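Local coordinates for putative alpha/beta hydrolase fold protein (PDB 5A62) that probably hydrolyses carboxylic esters, as an alpha/beta-hydrolase-fold enzyme from an ammonia-oxidising archaeon, at residues Y72-L77 with S105-A110; A215-D220 with R226-T231; Q244-W249 with E253-M258. All coordinates share one frame; numbering follows the deposited sequence. Where two conformers were deposited one is given.

Contact 1. Residues Y72-L77 with S105-A110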
# COMPACT_ATOMS: atom_id res chain seq x y z
N TYR A 72 -4.06 3.37 3.39
CA TYR A 72 -4.67 2.40 4.31
C TYR A 72 -4.46 1.02 3.79
O TYR A 72 -3.98 0.83 2.65
CB TYR A 72 -6.15 2.69 4.46
CG TYR A 72 -6.95 2.71 3.18
CD1 TYR A 72 -7.25 1.54 2.53
CD2 TYR A 72 -7.23 3.90 2.51
CE1 TYR A 72 -7.90 1.53 1.34
CE2 TYR A 72 -7.93 3.91 1.30
CZ TYR A 72 -8.26 2.70 0.71
OH TYR A 72 -8.94 2.66 -0.48
N THR A 73 -4.79 0.03 4.57
CA THR A 73 -4.72 -1.38 4.18
C THR A 73 -6.12 -1.87 3.95
O THR A 73 -7.14 -1.25 4.34
CB THR A 73 -4.07 -2.26 5.21
OG1 THR A 73 -4.90 -2.28 6.41
CG2 THR A 73 -2.69 -1.76 5.55
N MET A 74 -6.24 -3.03 3.32
CA MET A 74 -7.54 -3.65 3.20
C MET A 74 -8.23 -3.80 4.54
O MET A 74 -9.45 -3.63 4.62
CB MET A 74 -7.45 -5.03 2.55
CG MET A 74 -7.10 -5.10 1.07
SD MET A 74 -8.04 -4.01 0.00
CE MET A 74 -9.61 -4.69 0.26
N GLN A 75 -7.49 -4.14 5.58
CA GLN A 75 -8.11 -4.24 6.89
C GLN A 75 -8.85 -3.03 7.32
O GLN A 75 -9.91 -3.10 7.94
CB GLN A 75 -7.07 -4.65 7.91
CG GLN A 75 -7.67 -4.94 9.26
CD GLN A 75 -8.61 -6.13 9.21
OE1 GLN A 75 -8.28 -7.16 8.59
NE2 GLN A 75 -9.77 -5.98 9.80
N ASP A 76 -8.33 -1.85 6.97
CA ASP A 76 -9.00 -0.61 7.27
C ASP A 76 -10.35 -0.52 6.58
O ASP A 76 -11.30 -0.03 7.16
CB ASP A 76 -8.12 0.57 6.94
CG ASP A 76 -6.91 0.62 7.82
OD1 ASP A 76 -7.07 0.65 9.07
OD2 ASP A 76 -5.77 0.68 7.30
N LEU A 77 -10.44 -0.95 5.34
CA LEU A 77 -11.71 -0.99 4.64
C LEU A 77 -12.68 -2.00 5.28
O LEU A 77 -13.89 -1.76 5.34
CB LEU A 77 -11.56 -1.36 3.15
CG LEU A 77 -10.75 -0.36 2.34
CD1 LEU A 77 -10.70 -0.76 0.90
CD2 LEU A 77 -11.25 1.08 2.43
N SER A 105 -15.83 -8.17 0.68
CA SER A 105 -16.85 -9.10 1.17
C SER A 105 -16.23 -10.36 1.68
O SER A 105 -16.69 -10.90 2.71
CB SER A 105 -17.91 -9.41 0.12
OG SER A 105 -17.48 -10.25 -0.94
N SER A 106 -15.19 -10.86 0.99
CA SER A 106 -14.57 -12.08 1.40
C SER A 106 -13.82 -11.96 2.73
O SER A 106 -13.92 -12.82 3.61
CB SER A 106 -13.71 -12.61 0.25
OG SER A 106 -12.51 -11.87 0.10
N MET A 107 -13.14 -10.84 2.95
CA MET A 107 -12.45 -10.63 4.19
C MET A 107 -13.40 -10.37 5.34
O MET A 107 -13.18 -10.81 6.46
CB MET A 107 -11.50 -9.40 4.06
CG MET A 107 -10.31 -9.69 3.15
SD MET A 107 -9.18 -8.30 2.99
CE MET A 107 -8.56 -8.19 4.60
N TYR A 108 -14.52 -9.71 5.10
CA TYR A 108 -15.48 -9.49 6.11
C TYR A 108 -16.09 -10.82 6.55
O TYR A 108 -16.18 -11.05 7.74
CB TYR A 108 -16.57 -8.46 5.64
CG TYR A 108 -17.52 -8.10 6.73
CD1 TYR A 108 -17.26 -7.08 7.63
CD2 TYR A 108 -18.67 -8.82 6.92
CE1 TYR A 108 -18.16 -6.83 8.65
CE2 TYR A 108 -19.58 -8.50 7.89
CZ TYR A 108 -19.28 -7.53 8.76
OH TYR A 108 -20.20 -7.23 9.77
N ALA A 109 -16.49 -11.63 5.60
CA ALA A 109 -17.02 -12.97 5.91
C ALA A 109 -16.04 -13.80 6.68
O ALA A 109 -16.42 -14.49 7.68
CB ALA A 109 -17.43 -13.68 4.66
N ALA A 110 -14.77 -13.71 6.33
CA ALA A 110 -13.75 -14.50 7.00
C ALA A 110 -13.61 -14.06 8.43
O ALA A 110 -13.45 -14.90 9.35
CB ALA A 110 -12.46 -14.39 6.29
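Met107 spans the gap to the first turn of helix 74-87, where it meets Met74 and Gln75. Its CB and CG approach neither residue closely; with chi2 at -180° the chain runs straight out from helix 100-111 and carries the sulfur to Met74, Met107 SD lying 3.7 Å from Met74 CB. A bend at chi3 (67°) then swings the methyl from the Met74 side toward the end of the Gln75 side chain, so that Met107 CE sits 3.9 Å from Met74 CB and 4.1 Å from Gln75 OE1. That last approach is plain packing. The Gln75 amide itself is held by Gln111 NE2, which donates to OE1, and by Asp79 OD1, which NE2 binds. Thr73 is the N-cap, and its N-H donates an almost linear bond (179°) of 3.0 Å to the anti lone pair of Asp76 OD2, one half of a capping box. Phe138 of the second subunit packs on Thr73 and Gln75. Within the subunit, Met107 also touches Ile78 of helix 74-87 and Val202 of helix 202-209, while Ser105 packs on Ile119 and Met121 of strand 116-122, which places helix 100-111 between the sheet and its helical neighbours.

Contact 2. Residues A215-D220 with R226-T231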
# COMPACT_ATOMS: atom_id res chain seq x y z
N ALA A 215 -19.95 -16.47 -6.93
CA ALA A 215 -19.17 -15.58 -7.79
C ALA A 215 -19.79 -15.53 -9.18
O ALA A 215 -20.25 -16.54 -9.74
CB ALA A 215 -17.74 -15.99 -7.89
N ILE A 216 -19.84 -14.35 -9.73
CA ILE A 216 -20.19 -14.05 -11.14
C ILE A 216 -19.01 -13.39 -11.78
O ILE A 216 -18.57 -12.35 -11.28
CB ILE A 216 -21.42 -13.16 -11.21
CG1 ILE A 216 -22.58 -13.74 -10.37
CG2 ILE A 216 -21.82 -12.95 -12.66
CD1 ILE A 216 -23.83 -12.90 -10.25
N VAL A 217 -18.45 -13.96 -12.86
CA VAL A 217 -17.26 -13.43 -13.47
C VAL A 217 -17.48 -13.30 -14.96
O VAL A 217 -18.06 -14.21 -15.57
CB VAL A 217 -16.03 -14.30 -13.14
CG1 VAL A 217 -16.11 -15.69 -13.65
CG2 VAL A 217 -14.75 -13.67 -13.66
N GLY A 218 -17.00 -12.22 -15.54
CA GLY A 218 -17.04 -12.03 -16.99
C GLY A 218 -15.95 -12.85 -17.64
O GLY A 218 -14.81 -12.80 -17.22
N SER A 219 -16.29 -13.59 -18.70
CA SER A 219 -15.33 -14.49 -19.34
C SER A 219 -14.16 -13.73 -19.92
O SER A 219 -13.09 -14.32 -20.03
CB SER A 219 -16.03 -15.33 -20.42
OG SER A 219 -16.34 -14.54 -21.55
N ASP A 220 -14.31 -12.46 -20.25
CA ASP A 220 -13.22 -11.65 -20.77
C ASP A 220 -12.34 -10.97 -19.73
O ASP A 220 -11.34 -10.34 -20.07
CB ASP A 220 -13.77 -10.63 -21.76
CG ASP A 220 -14.30 -11.27 -23.01
OD1 ASP A 220 -13.75 -12.33 -23.44
OD2 ASP A 220 -15.26 -10.75 -23.55
N ARG A 226 -8.96 -16.00 -13.83
CA ARG A 226 -7.88 -16.82 -13.34
C ARG A 226 -7.99 -16.96 -11.79
O ARG A 226 -7.90 -18.06 -11.21
CB ARG A 226 -6.54 -16.25 -13.72
CG ARG A 226 -5.41 -17.22 -13.38
CD ARG A 226 -4.03 -16.57 -13.46
NE ARG A 226 -3.78 -15.79 -12.25
CZ ARG A 226 -3.58 -14.47 -12.15
NH1 ARG A 226 -3.64 -13.66 -13.16
NH2 ARG A 226 -3.28 -14.01 -10.94
N LEU A 227 -8.18 -15.85 -11.09
CA LEU A 227 -8.28 -15.90 -9.65
C LEU A 227 -9.49 -16.66 -9.16
O LEU A 227 -9.35 -17.36 -8.16
CB LEU A 227 -8.23 -14.48 -9.10
CG LEU A 227 -6.96 -13.69 -9.28
CD1 LEU A 227 -7.14 -12.26 -8.79
CD2 LEU A 227 -5.77 -14.30 -8.62
N ILE A 228 -10.63 -16.52 -9.80
CA ILE A 228 -11.80 -17.22 -9.33
C ILE A 228 -11.73 -18.66 -9.64
O ILE A 228 -12.18 -19.48 -8.84
CB ILE A 228 -13.09 -16.52 -9.79
CG1 ILE A 228 -14.19 -16.77 -8.73
CG2 ILE A 228 -13.44 -16.84 -11.22
CD1 ILE A 228 -13.95 -16.11 -7.42
N LYS A 229 -11.11 -19.05 -10.73
CA LYS A 229 -10.88 -20.46 -11.01
C LYS A 229 -9.97 -21.09 -9.99
O LYS A 229 -10.19 -22.21 -9.47
CB LYS A 229 -10.38 -20.64 -12.43
CG LYS A 229 -11.57 -20.54 -13.39
CD LYS A 229 -11.21 -20.83 -14.84
CE LYS A 229 -10.97 -19.55 -15.62
NZ LYS A 229 -10.41 -19.77 -16.99
N GLU A 230 -8.93 -20.34 -9.57
CA GLU A 230 -8.07 -20.81 -8.52
C GLU A 230 -8.85 -20.91 -7.21
O GLU A 230 -8.69 -21.86 -6.43
CB GLU A 230 -6.84 -19.88 -8.36
CG GLU A 230 -5.90 -19.86 -9.55
CD GLU A 230 -4.82 -18.76 -9.56
OE1 GLU A 230 -4.70 -18.01 -8.56
OE2 GLU A 230 -4.08 -18.65 -10.59
N THR A 231 -9.72 -19.96 -6.95
CA THR A 231 -10.52 -19.96 -5.75
C THR A 231 -11.47 -21.15 -5.72
O THR A 231 -11.56 -21.79 -4.66
CB THR A 231 -11.33 -18.66 -5.65
OG1 THR A 231 -10.41 -17.54 -5.59
CG2 THR A 231 -12.15 -18.62 -4.37
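Ile228 packs against Ala215 and Val217, two alternate residues of strand 212-218 whose side chains point to the same face of the sheet. The apolar contacts divide between its branches. Ile228 CG1 lies 3.7 Å from Ala215 CB, and Ile228 CD1 follows at 3.8 Å from that same methyl. The other branch serves the valine: Ile228 CG2 approaches Val217 CG1 to 3.8 Å, the two side chains running antiparallel as they pass. A chi1 of -149°, about 30° from a staggered value, directs one isoleucine branch to each of the two strand residues. Ile216, between them, points to the other face and packs on Ile261 and Phe265 of helix 256-272.

Among the two segments, the side-chain hydrogen bonds and the salt bridge lie within the helix. Leu227 O accepts two bonds from one residue, from Thr231 N at 2.9 Å and from Thr231 OG1 at 2.8 Å, which arrive from opposite faces of the carbonyl plane. One residue earlier, Arg226 NE and Glu230 OE2 form a salt bridge of 3.3 Å at the guanidinium edge, though its hydrogen bond is weak; each residue has a second ionic partner, Asp133 and Lys127 respectively.

No hydrogen bond joins strand and helix. The first half of this beta-alpha-beta unit is therefore held across the contact by buried hydrocarbon alone, and no charged group takes part.

Contact 3. Residues Q244-W249 with E253-M258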
# COMPACT_ATOMS: atom_id res chain seq x y z
N GLN A 244 -20.54 -15.16 -20.40
CA GLN A 244 -19.79 -15.20 -21.65
C GLN A 244 -19.86 -13.91 -22.37
O GLN A 244 -20.93 -13.38 -22.63
CB GLN A 244 -20.33 -16.31 -22.59
CG GLN A 244 -20.18 -17.71 -22.05
CD GLN A 244 -18.74 -18.08 -21.66
OE1 GLN A 244 -17.82 -17.67 -22.30
NE2 GLN A 244 -18.61 -18.82 -20.63
N GLY A 245 -18.71 -13.36 -22.66
CA GLY A 245 -18.60 -12.11 -23.34
C GLY A 245 -18.65 -10.84 -22.56
O GLY A 245 -18.58 -9.75 -23.11
N SER A 246 -18.71 -10.95 -21.23
CA SER A 246 -18.62 -9.80 -20.37
C SER A 246 -17.20 -9.67 -19.80
O SER A 246 -16.45 -10.64 -19.78
CB SER A 246 -19.59 -9.95 -19.18
OG SER A 246 -20.95 -9.92 -19.62
N ASP A 247 -16.87 -8.48 -19.37
CA ASP A 247 -15.54 -8.16 -18.85
C ASP A 247 -15.66 -7.48 -17.48
O ASP A 247 -16.68 -7.56 -16.78
CB ASP A 247 -14.91 -7.25 -19.91
CG ASP A 247 -13.39 -7.26 -19.92
OD1 ASP A 247 -12.75 -7.54 -18.89
OD2 ASP A 247 -12.80 -6.92 -21.01
N HIS A 248 -14.59 -6.84 -17.02
CA HIS A 248 -14.50 -6.32 -15.69
C HIS A 248 -15.63 -5.39 -15.32
O HIS A 248 -16.21 -5.48 -14.22
CB HIS A 248 -13.19 -5.52 -15.55
CG HIS A 248 -12.95 -4.95 -14.19
ND1 HIS A 248 -13.17 -3.62 -13.90
CD2 HIS A 248 -12.50 -5.51 -13.05
CE1 HIS A 248 -12.83 -3.37 -12.65
NE2 HIS A 248 -12.43 -4.51 -12.11
N TRP A 249 -15.97 -4.48 -16.23
CA TRP A 249 -16.97 -3.48 -15.95
C TRP A 249 -18.40 -3.88 -16.28
O TRP A 249 -19.24 -3.12 -16.73
CB TRP A 249 -16.58 -2.15 -16.62
CG TRP A 249 -15.45 -1.50 -15.98
CD1 TRP A 249 -14.13 -1.52 -16.42
CD2 TRP A 249 -15.45 -0.79 -14.74
NE1 TRP A 249 -13.35 -0.83 -15.53
CE2 TRP A 249 -14.12 -0.36 -14.51
CE3 TRP A 249 -16.46 -0.41 -13.83
CZ2 TRP A 249 -13.77 0.39 -13.39
CZ3 TRP A 249 -16.09 0.31 -12.72
CH2 TRP A 249 -14.75 0.71 -12.51
N GLU A 253 -22.37 -2.30 -17.90
CA GLU A 253 -23.16 -2.80 -19.03
C GLU A 253 -24.49 -3.40 -18.60
O GLU A 253 -25.45 -3.38 -19.37
CB GLU A 253 -22.38 -3.81 -19.79
CG GLU A 253 -21.21 -3.12 -20.47
CD GLU A 253 -20.63 -3.93 -21.63
OE1 GLU A 253 -21.02 -5.12 -21.79
OE2 GLU A 253 -19.79 -3.41 -22.38
N LYS A 254 -24.54 -3.99 -17.41
CA LYS A 254 -25.77 -4.55 -16.83
C LYS A 254 -26.45 -5.55 -17.75
O LYS A 254 -27.64 -5.40 -18.06
CB LYS A 254 -26.74 -3.43 -16.37
CG LYS A 254 -26.08 -2.45 -15.40
CD LYS A 254 -27.06 -1.60 -14.61
CE LYS A 254 -26.38 -0.58 -13.67
NZ LYS A 254 -25.50 -1.19 -12.71
N PRO A 255 -25.76 -6.60 -18.14
CA PRO A 255 -26.45 -7.60 -18.96
C PRO A 255 -27.50 -8.32 -18.21
O PRO A 255 -27.35 -8.70 -17.05
CB PRO A 255 -25.32 -8.52 -19.37
CG PRO A 255 -24.34 -8.41 -18.27
CD PRO A 255 -24.37 -6.97 -17.87
N LYS A 256 -28.61 -8.62 -18.89
CA LYS A 256 -29.73 -9.25 -18.22
C LYS A 256 -29.40 -10.57 -17.52
O LYS A 256 -29.87 -10.87 -16.42
CB LYS A 256 -30.86 -9.52 -19.24
CG LYS A 256 -32.06 -10.22 -18.60
CD LYS A 256 -33.16 -10.52 -19.62
CE LYS A 256 -34.52 -10.63 -18.94
NZ LYS A 256 -34.67 -11.89 -18.15
N GLU A 257 -28.52 -11.36 -18.13
CA GLU A 257 -28.18 -12.64 -17.56
C GLU A 257 -27.57 -12.48 -16.15
O GLU A 257 -27.75 -13.31 -15.30
CB GLU A 257 -27.19 -13.43 -18.42
CG GLU A 257 -27.04 -14.85 -17.98
CD GLU A 257 -26.04 -15.66 -18.77
OE1 GLU A 257 -25.27 -15.07 -19.54
OE2 GLU A 257 -26.04 -16.90 -18.50
N MET A 258 -26.88 -11.37 -15.90
CA MET A 258 -26.30 -11.21 -14.57
C MET A 258 -27.39 -11.20 -13.51
O MET A 258 -27.20 -11.70 -12.40
CB MET A 258 -25.49 -9.94 -14.47
CG MET A 258 -24.83 -9.69 -13.12
SD MET A 258 -23.50 -8.48 -13.20
CE MET A 258 -24.39 -7.06 -13.55
O HOH W 1 -23.16 -16.42 -20.41
O HOH W 2 -21.46 -7.22 -20.12
O HOH W 3 -18.85 -6.39 -19.63
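Trp249 and Glu253 meet through the backbone of one short helical turn, in the loop that follows the last strand of the alpha/beta hydrolase sheet. In this fold that loop carries the histidine of the catalytic triad, consistent with the hydrogen bond of His248 NE2 to Ser99 OG, the serine of a probable nucleophile elbow. Trp249 is the N-cap residue of helix 250-253, and its carbonyl O accepts a weak bond of 3.4 Å from Glu253 N. Its indole turns away from Glu253: His248 ND1 stands over one indole face, offset toward the rim, and Phe176 meets the ring edge-to-face. An acetate ion, probably from the crystallisation liquor, lies about 6 Å from this side chain and may mark a pocket.

The polar end of Glu253 reaches the loop through water. Its OE1 receives bonds from two waters: water 2, 2.7 Å from Glu253 OE1, is 2.8 Å from Ser246 OG, and water 3, more weakly bound to the carboxylate, accepts from Asp247 N at 2.9 Å. One carboxylate oxygen thus links by water to Ser246 and, more weakly, to Asp247.

Ser246, the third main contributor, also packs its hydroxyl on a proline. With OG beside its own backbone N (chi1 -66°), Ser246 OG lies 3.9 Å from Pro255 CG, just before helix 256-272. Near the exposed end of the contact a third solvent bridge repeats the pattern: water 1 accepts from Gln244 N at 2.9 Å and donates to Glu257 OE1 at 2.7 Å.

From the N terminus, contact 1 comes first and closes the longest loop, which runs through the rest of helix 74-87, strand 93-98 and the probable nucleophile elbow into helix 100-111. Contact 2 then closes a short connection of five residues from strand 212-218 into helix 222-234, and contact 3 one of three residues, from the loop after strand 239-243 into helix 256-272. The three follow in series, neither nesting nor crossing. Contacts 1 and 3 lie on opposite sides of the chain's centre, their own centres about 26 Å apart. Contacts 2 and 3 touch: probable hydrogen bonds link Asp220 N to Ser246 O and Ser219 OG to Gly245 N, tying together the loops that follow two adjacent parallel strands.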